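Local atomic coordinates of OBody AM3L15 (Pyrobaculum aerophilum, PDB entry 4GN5), a protein that is an engineered OB-fold binding domain (OBody), derived from a nucleic-acid-binding domain and apparently selected to bind another protein. Residues A48-Y53 / T92-F97. Numbering follows the deposited sequence.
Sequences AAVPVY and TGVEIF
Tyr53 (chi1 -78°) and Glu95 both hold CG anti to their own carbonyl carbon, and with Glu95 extended beyond CG its carboxylate comes to lie over the phenol ring. The two planes are 28° apart and stacked, OE1 sitting 3.9 Å above the ring plane and offset toward its rim. One water ties the ends together, 2.7 Å from Tyr53 OH, while donating to Thr92 OG1 and Glu95 OE1. Outside the two segments, Glu95 OE1 also forms a salt bridge with a basic side chain of another protein's chain, and basic side chains of that chain pack on Tyr53 and Phe97. Phe97 turns a ring face to Tyr53 CB, a CH-pi contact of 4.1 Å from CB to the ring centroid. Were Tyr53 replaced by an alanine, the Glu95 carboxylate would probably lose the ring it stacks on, and the water one of its three hydrogen-bond partners. Two backbone hydrogen bonds, from Ile96 N to Pro51 O (3.0 Å) and from Tyr53 N to Ile96 O (2.8 Å), bracket Val52 in a single parallel bridge. Beyond it, Val50 CG2 packs on Ile96 CD1 at 3.7 Å. Strand 50-55 pairs antiparallel with 36-42, and 95-98 with 75-83; the roughly parallel bridge between them, with segment axes at 37°, is consistent with the junction that closes the beta-barrel of an OB-fold.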
ATOM      1  N   ALA A  48      11.622   9.565  13.390  1.00 22.07           N
ATOM      2  CA  ALA A  48      11.327   8.527  12.356  1.00 24.05           C
ATOM      3  C   ALA A  48       9.914   8.009  12.492  1.00 26.54           C
ATOM      4  O   ALA A  48       9.374   8.039  13.575  1.00 21.82           O
ATOM      5  CB  ALA A  48      12.262   7.347  12.529  1.00 21.17           C
ATOM      6  N   ALA A  49       9.373   7.487  11.389  1.00 17.61           N
ATOM      7  CA  ALA A  49       8.083   6.816  11.355  1.00 17.83           C
ATOM      8  C   ALA A  49       8.375   5.547  10.585  1.00 24.03           C
ATOM      9  O   ALA A  49       8.242   5.543   9.375  1.00 17.53           O
ATOM     10  CB  ALA A  49       7.067   7.701  10.589  1.00 20.51           C
ATOM     11  N   VAL A  50       8.782   4.478  11.283  1.00 21.26           N
ATOM     12  CA  VAL A  50       9.287   3.264  10.631  1.00 13.91           C
ATOM     13  C   VAL A  50       8.105   2.443  10.109  1.00 16.48           C
ATOM     14  O   VAL A  50       7.125   2.210  10.841  1.00 20.01           O
ATOM     15  CB  VAL A  50      10.170   2.479  11.583  1.00 18.01           C
ATOM     16  CG1 VAL A  50       9.376   1.967  12.778  1.00 20.86           C
ATOM     17  CG2 VAL A  50      10.849   1.350  10.850  1.00 21.55           C
ATOM     18  N   PRO A  51       8.183   1.977   8.850  1.00 15.29           N
ATOM     19  CA  PRO A  51       6.975   1.350   8.314  1.00 13.32           C
ATOM     20  C   PRO A  51       6.926  -0.143   8.556  1.00 19.23           C
ATOM     21  O   PRO A  51       7.916  -0.860   8.310  1.00 19.12           O
ATOM     22  CB  PRO A  51       7.052   1.663   6.830  1.00 12.28           C
ATOM     23  CG  PRO A  51       8.625   1.653   6.518  1.00 15.02           C
ATOM     24  CD  PRO A  51       9.169   2.330   7.804  1.00 14.60           C
ATOM     25  N   VAL A  52       5.786  -0.603   9.043  1.00 17.29           N
ATOM     26  CA  VAL A  52       5.587  -1.998   9.390  1.00 17.41           C
ATOM     27  C   VAL A  52       4.633  -2.479   8.296  1.00 18.68           C
ATOM     28  O   VAL A  52       3.475  -2.021   8.243  1.00 17.58           O
ATOM     29  CB  VAL A  52       4.895  -2.100  10.762  1.00 24.47           C
ATOM     30  CG1 VAL A  52       4.431  -3.535  11.110  1.00 24.98           C
ATOM     31  CG2 VAL A  52       5.760  -1.526  11.890  1.00 24.68           C
ATOM     32  N   TYR A  53       5.118  -3.362   7.419  1.00 13.72           N
ATOM     33  CA  TYR A  53       4.313  -3.887   6.305  1.00 17.98           C
ATOM     34  C   TYR A  53       3.583  -5.189   6.622  1.00 20.56           C
ATOM     35  O   TYR A  53       4.210  -6.155   7.000  1.00 22.36           O
ATOM     36  CB  TYR A  53       5.200  -4.160   5.074  1.00 17.52           C
ATOM     37  CG  TYR A  53       5.566  -2.909   4.272  1.00 19.43           C
ATOM     38  CD1 TYR A  53       6.478  -1.963   4.769  1.00 17.65           C
ATOM     39  CD2 TYR A  53       5.045  -2.724   2.965  1.00 24.12           C
ATOM     40  CE1 TYR A  53       6.825  -0.804   3.979  1.00 11.99           C
ATOM     41  CE2 TYR A  53       5.412  -1.583   2.187  1.00 20.08           C
ATOM     42  CZ  TYR A  53       6.300  -0.660   2.712  1.00 15.27           C
ATOM     43  OH  TYR A  53       6.614   0.438   1.944  1.00 18.35           O
ATOM     44  N   THR A  92      11.982   3.541   1.354  1.00 20.09           N
ATOM     45  CA  THR A  92      11.906   3.570   2.803  1.00 22.04           C
ATOM     46  C   THR A  92      13.234   3.227   3.543  1.00 26.74           C
ATOM     47  O   THR A  92      13.407   3.585   4.744  1.00 22.77           O
ATOM     48  CB  THR A  92      10.772   2.731   3.350  1.00 24.61           C
ATOM     49  OG1 THR A  92      11.020   1.352   3.069  1.00 20.34           O
ATOM     50  CG2 THR A  92       9.335   3.211   2.794  1.00 19.37           C
ATOM     51  N   GLY A  93      14.149   2.514   2.870  1.00 20.17           N
ATOM     52  CA  GLY A  93      15.427   2.103   3.507  1.00 21.87           C
ATOM     53  C   GLY A  93      15.289   0.824   4.369  1.00 21.25           C
ATOM     54  O   GLY A  93      16.138  -0.109   4.325  1.00 23.73           O
ATOM     55  N   VAL A  94      14.203   0.762   5.121  0.93 19.29           N
ATOM     56  CA  VAL A  94      13.865  -0.383   5.912  0.93 17.66           C
ATOM     57  C   VAL A  94      12.366  -0.674   5.787  0.93 18.52           C
ATOM     58  O   VAL A  94      11.545   0.252   5.462  0.93 16.23           O
ATOM     59  CB  VAL A  94      14.289  -0.197   7.427  0.93 19.34           C
ATOM     60  CG1 VAL A  94      15.856  -0.189   7.615  0.93 16.93           C
ATOM     61  CG2 VAL A  94      13.675   1.111   8.065  0.93 15.65           C
ATOM     62  N   GLU A  95      12.003  -1.908   6.126  1.00 16.06           N
ATOM     63  CA  GLU A  95      10.613  -2.351   6.288  1.00 16.74           C
ATOM     64  C   GLU A  95      10.665  -3.313   7.470  1.00 20.76           C
ATOM     65  O   GLU A  95      11.684  -3.978   7.681  1.00 23.91           O
ATOM     66  CB  GLU A  95      10.145  -3.166   5.040  1.00 17.79           C
ATOM     67  CG  GLU A  95      10.345  -2.374   3.709  1.00 17.17           C
ATOM     68  CD  GLU A  95       9.846  -3.121   2.462  1.00 19.34           C
ATOM     69  OE1 GLU A  95       9.586  -2.471   1.446  1.00 18.58           O
ATOM     70  OE2 GLU A  95       9.775  -4.355   2.483  1.00 18.17           O
ATOM     71  N   ILE A  96       9.579  -3.389   8.240  1.00 23.35           N
ATOM     72  CA  ILE A  96       9.457  -4.360   9.327  1.00 23.95           C
ATOM     73  C   ILE A  96       8.274  -5.244   8.952  1.00 22.84           C
ATOM     74  O   ILE A  96       7.164  -4.737   8.697  1.00 20.95           O
ATOM     75  CB  ILE A  96       9.258  -3.703  10.746  1.00 23.65           C
ATOM     76  CG1 ILE A  96      10.544  -2.977  11.201  1.00 24.74           C
ATOM     77  CG2 ILE A  96       8.842  -4.793  11.751  1.00 24.60           C
ATOM     78  CD1 ILE A  96      10.424  -2.024  12.400  1.00 23.43           C
ATOM     79  N   PHE A  97       8.534  -6.547   8.875  1.00 24.45           N
ATOM     80  CA  PHE A  97       7.479  -7.535   8.759  1.00 26.47           C
ATOM     81  C   PHE A  97       7.113  -8.133  10.124  1.00 30.61           C
ATOM     82  O   PHE A  97       7.909  -8.877  10.729  1.00 30.12           O
ATOM     83  CB  PHE A  97       7.825  -8.600   7.659  1.00 31.34           C
ATOM     84  CG  PHE A  97       7.752  -8.050   6.271  1.00 26.98           C
ATOM     85  CD1 PHE A  97       6.552  -8.103   5.541  1.00 29.30           C
ATOM     86  CD2 PHE A  97       8.837  -7.409   5.693  1.00 28.91           C
ATOM     87  CE1 PHE A  97       6.451  -7.585   4.302  1.00 26.90           C
ATOM     88  CE2 PHE A  97       8.751  -6.874   4.415  1.00 30.63           C
ATOM     89  CZ  PHE A  97       7.561  -6.961   3.696  1.00 29.43           C
TER
HETATM   90  O   HOH W   1       9.216   0.255   1.307  0.95 18.25           O